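Local atomic coordinates of PfkB family carbohydrate kinase (Listeria grayi DSM 20601, PDB entry 4GM6), a protein that probably acts as a sugar kinase of the PfkB (ribokinase-like) family, transferring a phosphate group to a carbohydrate substrate. Residues L33-T39 against L109-E115; S157-L163 against N190-W196; I183-M189 against L211-A217. All blocks are in the same frame, centred on the assembly; numbering follows the deposited sequence.

Contact 1. Residues L33-T39 against L109-E115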
loop_
_atom_site.group_PDB
_atom_site.type_symbol
_atom_site.label_atom_id
_atom_site.label_comp_id
_atom_site.label_asym_id
_atom_site.label_seq_id
_atom_site.Cartn_x
_atom_site.Cartn_y
_atom_site.Cartn_z
ATOM N N LEU C 33 -12.724 5.625 -24.959
ATOM C CA LEU C 33 -12.356 5.322 -23.588
ATOM C C LEU C 33 -10.840 5.346 -23.429
ATOM O O LEU C 33 -10.113 4.826 -24.271
ATOM C CB LEU C 33 -12.877 3.949 -23.158
ATOM C CG LEU C 33 -14.352 3.916 -22.758
ATOM C CD1 LEU C 33 -15.180 3.759 -24.022
ATOM C CD2 LEU C 33 -14.646 2.787 -21.781
ATOM N N LEU C 34 -10.374 5.943 -22.338
ATOM C CA LEU C 34 -8.944 6.047 -22.071
ATOM C C LEU C 34 -8.637 5.343 -20.763
ATOM O O LEU C 34 -9.470 5.299 -19.854
ATOM C CB LEU C 34 -8.529 7.520 -21.938
ATOM C CG LEU C 34 -8.784 8.373 -23.171
ATOM C CD1 LEU C 34 -8.426 9.837 -22.906
ATOM C CD2 LEU C 34 -7.947 7.797 -24.300
ATOM N N MET C 35 -7.440 4.804 -20.635
ATOM C CA MET C 35 -7.029 4.394 -19.308
ATOM C C MET C 35 -6.229 5.539 -18.691
ATOM O O MET C 35 -5.230 5.998 -19.269
ATOM C CB MET C 35 -6.211 3.118 -19.327
ATOM C CG MET C 35 -5.682 2.772 -17.933
ATOM S SD MET C 35 -4.885 1.159 -17.827
ATOM C CE MET C 35 -3.624 1.297 -19.085
ATOM N N ARG C 36 -6.677 6.029 -17.547
ATOM C CA ARG C 36 -5.910 7.050 -16.861
ATOM C C ARG C 36 -4.952 6.398 -15.861
ATOM O O ARG C 36 -5.334 5.457 -15.172
ATOM C CB ARG C 36 -6.801 8.065 -16.141
ATOM C CG ARG C 36 -5.944 8.870 -15.183
ATOM C CD ARG C 36 -6.596 10.086 -14.551
ATOM N NE ARG C 36 -7.996 9.954 -14.170
ATOM C CZ ARG C 36 -8.488 10.190 -12.949
ATOM N NH1 ARG C 36 -9.787 10.091 -12.732
ATOM N NH2 ARG C 36 -7.701 10.507 -11.944
ATOM N N LEU C 37 -3.713 6.889 -15.810
ATOM C CA LEU C 37 -2.678 6.392 -14.876
ATOM C C LEU C 37 -2.187 7.538 -14.010
ATOM O O LEU C 37 -1.546 8.456 -14.513
ATOM C CB LEU C 37 -1.522 5.773 -15.660
ATOM C CG LEU C 37 -2.024 4.616 -16.550
ATOM C CD1 LEU C 37 -1.440 4.690 -17.948
ATOM C CD2 LEU C 37 -1.700 3.278 -15.939
ATOM N N SER C 38 -2.474 7.452 -12.708
ATOM C CA SER C 38 -2.405 8.583 -11.783
ATOM C C SER C 38 -1.341 8.381 -10.707
ATOM O O SER C 38 -1.224 7.279 -10.178
ATOM C CB SER C 38 -3.751 8.688 -11.045
ATOM O OG SER C 38 -4.660 9.454 -11.787
ATOM N N THR C 39 -0.601 9.439 -10.360
ATOM C CA THR C 39 0.293 9.385 -9.187
ATOM C C THR C 39 -0.533 9.654 -7.936
ATOM O O THR C 39 -1.645 10.161 -8.006
ATOM C CB THR C 39 1.416 10.442 -9.246
ATOM O OG1 THR C 39 0.866 11.759 -9.056
ATOM C CG2 THR C 39 2.125 10.391 -10.576
ATOM N N LEU C 109 -5.150 0.665 -26.576
ATOM C CA LEU C 109 -6.055 1.573 -25.896
ATOM C C LEU C 109 -5.293 2.853 -25.566
ATOM O O LEU C 109 -4.172 2.789 -25.083
ATOM C CB LEU C 109 -6.579 0.940 -24.607
ATOM C CG LEU C 109 -7.706 1.724 -23.926
ATOM C CD1 LEU C 109 -9.022 1.454 -24.639
ATOM C CD2 LEU C 109 -7.808 1.371 -22.446
ATOM N N GLY C 110 -5.900 4.005 -25.834
ATOM C CA GLY C 110 -5.304 5.288 -25.490
ATOM C C GLY C 110 -5.170 5.447 -23.985
ATOM O O GLY C 110 -5.985 4.929 -23.218
ATOM N N THR C 111 -4.140 6.161 -23.551
ATOM C CA THR C 111 -3.924 6.354 -22.134
ATOM C C THR C 111 -3.562 7.797 -21.894
ATOM O O THR C 111 -3.331 8.542 -22.838
ATOM C CB THR C 111 -2.769 5.461 -21.587
ATOM O OG1 THR C 111 -1.526 5.817 -22.218
ATOM C CG2 THR C 111 -3.049 3.984 -21.856
ATOM N N TYR C 112 -3.545 8.197 -20.624
ATOM C CA TYR C 112 -2.899 9.430 -20.245
ATOM C C TYR C 112 -2.440 9.324 -18.806
ATOM O O TYR C 112 -2.967 8.531 -18.038
ATOM C CB TYR C 112 -3.773 10.675 -20.498
ATOM C CG TYR C 112 -4.961 10.883 -19.583
ATOM C CD1 TYR C 112 -4.885 11.754 -18.505
ATOM C CD2 TYR C 112 -6.166 10.240 -19.821
ATOM C CE1 TYR C 112 -5.977 11.970 -17.683
ATOM C CE2 TYR C 112 -7.263 10.443 -19.006
ATOM C CZ TYR C 112 -7.165 11.314 -17.947
ATOM O OH TYR C 112 -8.264 11.516 -17.140
ATOM N N TYR C 113 -1.417 10.098 -18.476
ATOM C CA TYR C 113 -0.795 10.048 -17.178
ATOM C C TYR C 113 -1.210 11.314 -16.464
ATOM O O TYR C 113 -1.204 12.387 -17.058
ATOM C CB TYR C 113 0.724 10.013 -17.346
ATOM C CG TYR C 113 1.219 8.769 -18.026
ATOM C CD1 TYR C 113 1.654 7.679 -17.278
ATOM C CD2 TYR C 113 1.245 8.670 -19.419
ATOM C CE1 TYR C 113 2.108 6.528 -17.895
ATOM C CE2 TYR C 113 1.693 7.514 -20.041
ATOM C CZ TYR C 113 2.122 6.449 -19.264
ATOM O OH TYR C 113 2.588 5.294 -19.851
ATOM N N LEU C 114 -1.605 11.190 -15.205
ATOM C CA LEU C 114 -2.008 12.356 -14.445
ATOM C C LEU C 114 -1.180 12.480 -13.165
ATOM O O LEU C 114 -1.189 11.584 -12.321
ATOM C CB LEU C 114 -3.500 12.282 -14.111
ATOM C CG LEU C 114 -4.089 13.625 -13.660
ATOM C CD1 LEU C 114 -5.595 13.682 -13.862
ATOM C CD2 LEU C 114 -3.748 13.866 -12.202
ATOM N N GLU C 115 -0.456 13.583 -13.040
ATOM C CA GLU C 115 0.324 13.859 -11.845
ATOM C C GLU C 115 -0.541 14.697 -10.950
ATOM O O GLU C 115 -1.071 15.753 -11.344
ATOM C CB GLU C 115 1.584 14.638 -12.203
ATOM C CG GLU C 115 2.609 14.748 -11.099
ATOM C CD GLU C 115 3.774 15.609 -11.543
ATOM O OE1 GLU C 115 3.543 16.822 -11.757
ATOM O OE2 GLU C 115 4.894 15.080 -11.715
HETATM O O HOH W 1 -3.075 11.769 -9.538
#
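Arg36 lies across the Tyr112 ring where strands 34-38 and 111-115 pair in parallel at the centre of the small four-stranded sheet, which probably serves as the lid, as in other PfkB-family kinases. The short strand axes approach to 4.6 Å at 26°. Five backbone hydrogen bonds alternate between the strands, from Met35 N to Gly110 O (3.0 Å) as far as Thr39 N to Leu114 O. On the face carrying Arg36, Tyr112 and Leu114, the tyrosine CG sits between its backbone N and carbonyl carbon (chi1 72°), which brings the ring across to the neighbouring strand. There Arg36 CB makes a CH-pi contact over one face, 4.1 Å from the centroid of Tyr112, while Leu34 CD1 meets Tyr112 CD2 obliquely. A bend at chi3 turns the guanidinium of Arg36 to within 26° of the ring plane; salt bridges to Asp329 and Asp287 hold its far end. The other face pairs Met35 with Thr111 and Leu37 with Tyr113, each pair side by side, and it is here that Tyr113 of a second subunit packs on Met35 and Thr111. Leu37 CD1 sits over one face of the Tyr113 ring, toward its rim, 4.0 Å from Tyr113 CE1.

Contact 2. Residues S157-L163 against N190-W196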
loop_
_atom_site.group_PDB
_atom_site.type_symbol
_atom_site.label_atom_id
_atom_site.label_comp_id
_atom_site.label_asym_id
_atom_site.label_seq_id
_atom_site.Cartn_x
_atom_site.Cartn_y
_atom_site.Cartn_z
ATOM N N SER C 157 -19.017 15.013 -27.783
ATOM C CA SER C 157 -18.183 16.130 -27.352
ATOM C C SER C 157 -17.166 16.530 -28.415
ATOM O O SER C 157 -16.903 15.776 -29.364
ATOM C CB SER C 157 -17.458 15.789 -26.044
ATOM O OG SER C 157 -16.203 15.168 -26.286
ATOM N N GLY C 158 -16.597 17.723 -28.244
ATOM C CA GLY C 158 -15.554 18.217 -29.136
ATOM C C GLY C 158 -14.274 17.399 -29.119
ATOM O O GLY C 158 -13.404 17.583 -29.970
ATOM N N ILE C 159 -14.146 16.501 -28.146
ATOM C CA ILE C 159 -12.955 15.656 -28.053
ATOM C C ILE C 159 -12.945 14.669 -29.206
ATOM O O ILE C 159 -11.943 14.515 -29.916
ATOM C CB ILE C 159 -12.898 14.910 -26.706
ATOM C CG1 ILE C 159 -12.535 15.891 -25.589
ATOM C CG2 ILE C 159 -11.890 13.774 -26.755
ATOM C CD1 ILE C 159 -12.782 15.353 -24.200
ATOM N N THR C 160 -14.088 14.028 -29.416
ATOM C CA THR C 160 -14.213 13.035 -30.466
ATOM C C THR C 160 -14.030 13.621 -31.868
ATOM O O THR C 160 -13.286 13.083 -32.685
ATOM C CB THR C 160 -15.570 12.338 -30.355
ATOM O OG1 THR C 160 -15.586 11.600 -29.130
ATOM C CG2 THR C 160 -15.790 11.402 -31.524
ATOM N N ILE C 161 -14.694 14.732 -32.150
ATOM C CA ILE C 161 -14.634 15.289 -33.501
ATOM C C ILE C 161 -13.246 15.843 -33.835
ATOM O O ILE C 161 -12.920 16.051 -34.997
ATOM C CB ILE C 161 -15.701 16.373 -33.718
ATOM C CG1 ILE C 161 -15.553 17.478 -32.667
ATOM C CG2 ILE C 161 -17.085 15.751 -33.669
ATOM C CD1 ILE C 161 -16.369 18.722 -32.942
ATOM N N ALA C 162 -12.429 16.066 -32.811
ATOM C CA ALA C 162 -11.068 16.570 -32.999
ATOM C C ALA C 162 -10.078 15.454 -33.357
ATOM O O ALA C 162 -8.966 15.720 -33.821
ATOM C CB ALA C 162 -10.594 17.296 -31.736
ATOM N N LEU C 163 -10.474 14.206 -33.139
ATOM C CA LEU C 163 -9.512 13.113 -33.246
ATOM C C LEU C 163 -9.113 12.823 -34.688
ATOM O O LEU C 163 -7.965 12.478 -34.976
ATOM C CB LEU C 163 -10.030 11.858 -32.534
ATOM C CG LEU C 163 -10.121 11.969 -31.002
ATOM C CD1 LEU C 163 -10.621 10.675 -30.375
ATOM C CD2 LEU C 163 -8.781 12.361 -30.392
ATOM N N ASN C 190 -16.157 21.138 -25.081
ATOM C CA ASN C 190 -14.999 20.404 -24.586
ATOM C C ASN C 190 -13.791 20.591 -25.495
ATOM O O ASN C 190 -13.227 19.624 -26.016
ATOM C CB ASN C 190 -15.337 18.917 -24.444
ATOM C CG ASN C 190 -14.902 18.347 -23.109
ATOM O OD1 ASN C 190 -13.819 18.662 -22.614
ATOM N ND2 ASN C 190 -15.749 17.509 -22.513
ATOM N N TYR C 191 -13.408 21.848 -25.695
ATOM C CA TYR C 191 -12.260 22.160 -26.528
ATOM C C TYR C 191 -10.986 21.783 -25.792
ATOM O O TYR C 191 -10.857 22.037 -24.599
ATOM C CB TYR C 191 -12.234 23.645 -26.887
ATOM C CG TYR C 191 -10.930 24.056 -27.527
ATOM C CD1 TYR C 191 -10.637 23.689 -28.835
ATOM C CD2 TYR C 191 -9.978 24.784 -26.818
ATOM C CE1 TYR C 191 -9.442 24.046 -29.429
ATOM C CE2 TYR C 191 -8.777 25.144 -27.402
ATOM C CZ TYR C 191 -8.515 24.773 -28.709
ATOM O OH TYR C 191 -7.324 25.128 -29.308
ATOM N N ARG C 192 -10.048 21.158 -26.495
ATOM C CA ARG C 192 -8.796 20.750 -25.863
ATOM C C ARG C 192 -7.609 21.316 -26.633
ATOM O O ARG C 192 -7.403 20.993 -27.804
ATOM C CB ARG C 192 -8.709 19.222 -25.769
ATOM C CG ARG C 192 -9.732 18.603 -24.829
ATOM C CD ARG C 192 -9.523 19.075 -23.399
ATOM N NE ARG C 192 -10.576 18.610 -22.493
ATOM C CZ ARG C 192 -10.613 17.398 -21.936
ATOM N NH1 ARG C 192 -9.659 16.509 -22.199
ATOM N NH2 ARG C 192 -11.608 17.071 -21.119
ATOM N N ALA C 193 -6.847 22.189 -25.982
ATOM C CA ALA C 193 -5.694 22.800 -26.633
ATOM C C ALA C 193 -4.831 21.695 -27.232
ATOM O O ALA C 193 -4.392 21.787 -28.376
ATOM C CB ALA C 193 -4.893 23.628 -25.635
ATOM N N LYS C 194 -4.614 20.643 -26.441
ATOM C CA LYS C 194 -3.779 19.507 -26.837
ATOM C C LYS C 194 -4.184 18.865 -28.163
ATOM O O LYS C 194 -3.334 18.338 -28.879
ATOM C CB LYS C 194 -3.763 18.443 -25.730
ATOM C CG LYS C 194 -2.631 18.587 -24.719
ATOM C CD LYS C 194 -2.675 19.916 -23.972
ATOM C CE LYS C 194 -1.643 19.964 -22.850
ATOM N NZ LYS C 194 -1.735 18.784 -21.936
ATOM N N LEU C 195 -5.472 18.902 -28.494
ATOM C CA LEU C 195 -5.966 18.171 -29.667
ATOM C C LEU C 195 -5.924 18.932 -30.979
ATOM O O LEU C 195 -5.828 18.315 -32.041
ATOM C CB LEU C 195 -7.382 17.635 -29.436
ATOM C CG LEU C 195 -7.514 16.474 -28.448
ATOM C CD1 LEU C 195 -8.940 15.944 -28.435
ATOM C CD2 LEU C 195 -6.535 15.370 -28.812
ATOM N N TRP C 196 -6.127 20.251 -30.926
ATOM C CA TRP C 196 -6.149 21.077 -32.141
ATOM C C TRP C 196 -6.064 22.598 -31.962
ATOM O O TRP C 196 -6.288 23.122 -30.882
ATOM C CB TRP C 196 -7.347 20.721 -32.988
ATOM C CG TRP C 196 -8.594 20.797 -32.243
ATOM C CD1 TRP C 196 -8.742 21.092 -30.934
ATOM C CD2 TRP C 196 -9.894 20.551 -32.751
ATOM N NE1 TRP C 196 -10.060 21.056 -30.593
ATOM C CE2 TRP C 196 -10.788 20.717 -31.694
ATOM C CE3 TRP C 196 -10.388 20.198 -33.999
ATOM C CZ2 TRP C 196 -12.137 20.552 -31.847
ATOM C CZ3 TRP C 196 -11.718 20.034 -34.145
ATOM C CH2 TRP C 196 -12.585 20.211 -33.084
HETATM O O HOH W 2 -11.589 19.464 -28.318
#
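This is a helix-to-loop contact, centred on Ala162 against Trp196, largely apolar in its direct touches and bridged by a water, at the C-terminal end of the central parallel strands of the large ribokinase-like alpha/beta sheet. The short, weakly bonded helix 158-163 follows strand 153-157; the loop 190-196 leaves the neighbouring strand 184-188. Ser157 is the N-cap of that helix: its OG accepts from Ile159 N at 3.1 Å, and it is also hydrogen-bonded to Glu59.

The central evidence is the indole of Trp196. Ala162 CB stands almost directly above the centre of its six-membered ring, 3.4 Å from the Trp196 centroid and only 9° off the ring normal, a CH-pi contact. With chi1 at 54°, Trp196 CG occupies the position between its own backbone N and carbonyl carbon, which lays the indole against the helix; Ile161 CG1 approaches the same ring obliquely at Trp196 CH2. Leu195 extends this apolar surface, its CD1 meeting Ala162 CB at 3.9 Å and its CD2 meeting Leu163 CD2.

Toward the start of the loop, Ile159 CD1 lies over one face of the Arg192 guanidinium, 3.7 Å from Arg192 NH2. The bend at chi2 (-63°) folds the arginine back, and its NE and NH2 both make weak hydrogen bonds to Asn190 OD1. Asn190 ND2 turns instead to Asp188, at the end of the adjoining strand.

No direct hydrogen bond joins the two segments, but one water links them. It donates to Asn190 O at 2.8 Å and weakly to Gly158 O, and accepts weakly from Arg192 N and from Trp196 NE1, the last at 3.2 Å.

Contact 3. Residues I183-M189 against L211-A217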
loop_
_atom_site.group_PDB
_atom_site.type_symbol
_atom_site.label_atom_id
_atom_site.label_comp_id
_atom_site.label_asym_id
_atom_site.label_seq_id
_atom_site.Cartn_x
_atom_site.Cartn_y
_atom_site.Cartn_z
ATOM N N ILE C 183 -34.647 12.800 -32.793
ATOM C CA ILE C 183 -33.825 12.716 -31.583
ATOM C C ILE C 183 -33.135 14.029 -31.234
ATOM O O ILE C 183 -32.666 14.744 -32.143
ATOM C CB ILE C 183 -32.749 11.633 -31.723
ATOM C CG1 ILE C 183 -33.423 10.270 -31.755
ATOM C CG2 ILE C 183 -31.707 11.729 -30.569
ATOM C CD1 ILE C 183 -32.515 9.191 -32.239
ATOM N N LYS C 184 -33.106 14.359 -29.905
ATOM C CA LYS C 184 -32.446 15.574 -29.445
ATOM C C LYS C 184 -30.931 15.433 -29.520
ATOM O O LYS C 184 -30.384 14.330 -29.384
ATOM C CB LYS C 184 -32.894 15.902 -28.020
ATOM C CG LYS C 184 -34.397 16.110 -27.923
ATOM C CD LYS C 184 -34.831 17.212 -28.890
ATOM C CE LYS C 184 -36.161 17.814 -28.465
ATOM N NZ LYS C 184 -36.409 19.064 -29.232
ATOM N N ILE C 185 -30.249 16.551 -29.752
ATOM C CA ILE C 185 -28.796 16.533 -29.882
ATOM C C ILE C 185 -28.115 17.270 -28.727
ATOM O O ILE C 185 -28.328 18.469 -28.522
ATOM C CB ILE C 185 -28.364 17.111 -31.245
ATOM C CG1 ILE C 185 -29.140 16.394 -32.375
ATOM C CG2 ILE C 185 -26.855 16.969 -31.446
ATOM C CD1 ILE C 185 -29.057 14.896 -32.351
ATOM N N SER C 186 -27.315 16.533 -27.969
ATOM C CA SER C 186 -26.522 17.087 -26.872
ATOM C C SER C 186 -25.067 17.170 -27.288
ATOM O O SER C 186 -24.460 16.166 -27.676
ATOM C CB SER C 186 -26.625 16.204 -25.631
ATOM O OG SER C 186 -25.659 16.586 -24.659
ATOM N N PHE C 187 -24.502 18.367 -27.191
ATOM C CA PHE C 187 -23.115 18.581 -27.586
ATOM C C PHE C 187 -22.331 19.271 -26.482
ATOM O O PHE C 187 -22.790 20.243 -25.878
ATOM C CB PHE C 187 -23.049 19.393 -28.894
ATOM C CG PHE C 187 -21.667 19.478 -29.483
ATOM C CD1 PHE C 187 -21.042 18.305 -29.941
ATOM C CD2 PHE C 187 -20.982 20.703 -29.560
ATOM C CE1 PHE C 187 -19.772 18.373 -30.487
ATOM C CE2 PHE C 187 -19.716 20.776 -30.110
ATOM C CZ PHE C 187 -19.106 19.623 -30.570
ATOM N N ASP C 188 -21.147 18.736 -26.209
ATOM C CA ASP C 188 -20.261 19.278 -25.208
ATOM C C ASP C 188 -19.042 19.855 -25.948
ATOM O O ASP C 188 -18.223 19.093 -26.470
ATOM C CB ASP C 188 -19.853 18.123 -24.282
ATOM C CG ASP C 188 -18.844 18.526 -23.233
ATOM O OD1 ASP C 188 -18.560 19.739 -23.108
ATOM O OD2 ASP C 188 -18.333 17.614 -22.533
ATOM N N MET C 189 -18.924 21.187 -26.004
ATOM C CA MET C 189 -17.810 21.829 -26.722
ATOM C C MET C 189 -16.471 21.166 -26.371
ATOM O O MET C 189 -15.733 20.723 -27.249
ATOM C CB MET C 189 -17.717 23.312 -26.366
ATOM C CG MET C 189 -18.980 24.105 -26.645
ATOM S SD MET C 189 -19.155 24.525 -28.388
ATOM C CE MET C 189 -17.973 25.860 -28.577
ATOM N N LEU C 211 -26.538 22.287 -35.563
ATOM C CA LEU C 211 -27.190 20.988 -35.409
ATOM C C LEU C 211 -27.521 20.584 -33.974
ATOM O O LEU C 211 -28.017 19.469 -33.745
ATOM C CB LEU C 211 -26.279 19.887 -35.977
ATOM C CG LEU C 211 -26.101 19.836 -37.483
ATOM C CD1 LEU C 211 -25.538 18.466 -37.854
ATOM C CD2 LEU C 211 -27.442 20.099 -38.184
ATOM N N VAL C 212 -27.226 21.462 -33.000
ATOM C CA VAL C 212 -27.348 21.098 -31.573
ATOM C C VAL C 212 -28.609 21.634 -30.845
ATOM O O VAL C 212 -29.093 22.741 -31.122
ATOM C CB VAL C 212 -26.086 21.526 -30.795
ATOM C CG1 VAL C 212 -26.277 21.288 -29.298
ATOM C CG2 VAL C 212 -24.849 20.781 -31.320
ATOM N N ASP C 213 -29.130 20.840 -29.911
ATOM C CA ASP C 213 -30.296 21.232 -29.100
ATOM C C ASP C 213 -29.876 21.718 -27.719
ATOM O O ASP C 213 -30.379 22.733 -27.214
ATOM C CB ASP C 213 -31.232 20.044 -28.922
ATOM C CG ASP C 213 -31.807 19.577 -30.225
ATOM O OD1 ASP C 213 -32.533 20.366 -30.849
ATOM O OD2 ASP C 213 -31.523 18.433 -30.628
ATOM N N TYR C 214 -28.965 20.967 -27.114
ATOM C CA TYR C 214 -28.457 21.264 -25.783
ATOM C C TYR C 214 -26.950 21.386 -25.877
ATOM O O TYR C 214 -26.261 20.405 -26.195
ATOM C CB TYR C 214 -28.800 20.131 -24.820
ATOM C CG TYR C 214 -30.223 19.616 -24.915
ATOM C CD1 TYR C 214 -31.309 20.489 -24.964
ATOM C CD2 TYR C 214 -30.475 18.245 -24.928
ATOM C CE1 TYR C 214 -32.607 20.008 -25.043
ATOM C CE2 TYR C 214 -31.763 17.756 -24.998
ATOM C CZ TYR C 214 -32.825 18.636 -25.055
ATOM O OH TYR C 214 -34.101 18.131 -25.122
ATOM N N CYS C 215 -26.434 22.585 -25.597
ATOM C CA CYS C 215 -25.000 22.838 -25.732
ATOM C C CYS C 215 -24.316 23.131 -24.405
ATOM O O CYS C 215 -24.719 24.038 -23.685
ATOM C CB CYS C 215 -24.758 24.017 -26.690
ATOM S SG CYS C 215 -23.012 24.294 -27.113
ATOM N N SER C 216 -23.270 22.370 -24.084
ATOM C CA SER C 216 -22.423 22.737 -22.971
ATOM C C SER C 216 -21.351 23.722 -23.425
ATOM O O SER C 216 -20.372 23.338 -24.071
ATOM C CB SER C 216 -21.781 21.518 -22.322
ATOM O OG SER C 216 -21.050 21.943 -21.194
ATOM N N ALA C 217 -21.555 25.000 -23.114
ATOM C CA ALA C 217 -20.623 26.033 -23.551
ATOM C C ALA C 217 -20.497 27.124 -22.502
ATOM O O ALA C 217 -21.501 27.557 -21.923
ATOM C CB ALA C 217 -21.050 26.619 -24.897
#
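Asp213 CG is turned anti to its own carbonyl carbon (chi1 -64°), which carries the carboxylate back to the start of strand 184-188, where OD2 accepts from Ile185 N. The modelled separation of Ile185 N and Asp213 OD2, 2.4 Å, is very short, so its exact length is doubtful. Lys184 CG has the same kind of first torsion, and a further bend at chi2 draws the chain obliquely across the hydroxyl end of Tyr214, with Lys184 CG 3.5 Å from Tyr214 OH.

These groups lie at the entry to a parallel pair, strands 184-188 and 214-216, the two strands of a beta-alpha-beta crossover through helix 198-208. Their short axes run 9° apart, 4.8 Å at closest approach. Ile185 O is gripped twice, by Tyr214 N nearly along the carbonyl direction and by Asp213 N from a more bent approach (C=O...N 141°). Phe187 N then bonds to Tyr214 O at 2.9 Å, Ser216 N to Phe187 O, and Met189 N to Ser216 O.

On the face with Phe187 and Cys215, Val212 crosses the phenylalanine at about a right angle, its CG2 pressed to 3.3 Å from Phe187 CB. Met189, bent at chi2 and chi3, places CG 3.7 Å from Ala217 CB and its sulfur beside Cys215 SG. Ser186, on the other face, sends its OG to His155 of strand 153-157.

Lys184 NZ, which also has a long, weak ion pair with Glu247, stays 4.4 Å from Asp213 OD1, beyond a salt bridge. Its charge might help to stabilise the carboxylate, which appears to extend the backbone pairing as a side-chain acceptor.

From the N terminus, contact 1 comes first: it pairs two strands of the small sheet and so closes a loop of 69 residues, which includes two strands of the large sheet. Contacts 2 and 3 follow in series with it but cross one another. Contact 2 closes a 26-residue loop, joining the segments that follow strands 153-157 and 184-188; contact 3 closes a 21-residue loop containing helix 198-208 by pairing strands 184-188 and 214-216. They touch directly: Gly158 N lies 2.8 Å from Asp188 O, a probable hydrogen bond, and Ile161 CD1 packs on Phe187 CZ. Contact 1 stands apart, its centre about 17 Å from that of contact 2 and about 27 Å from that of contact 3.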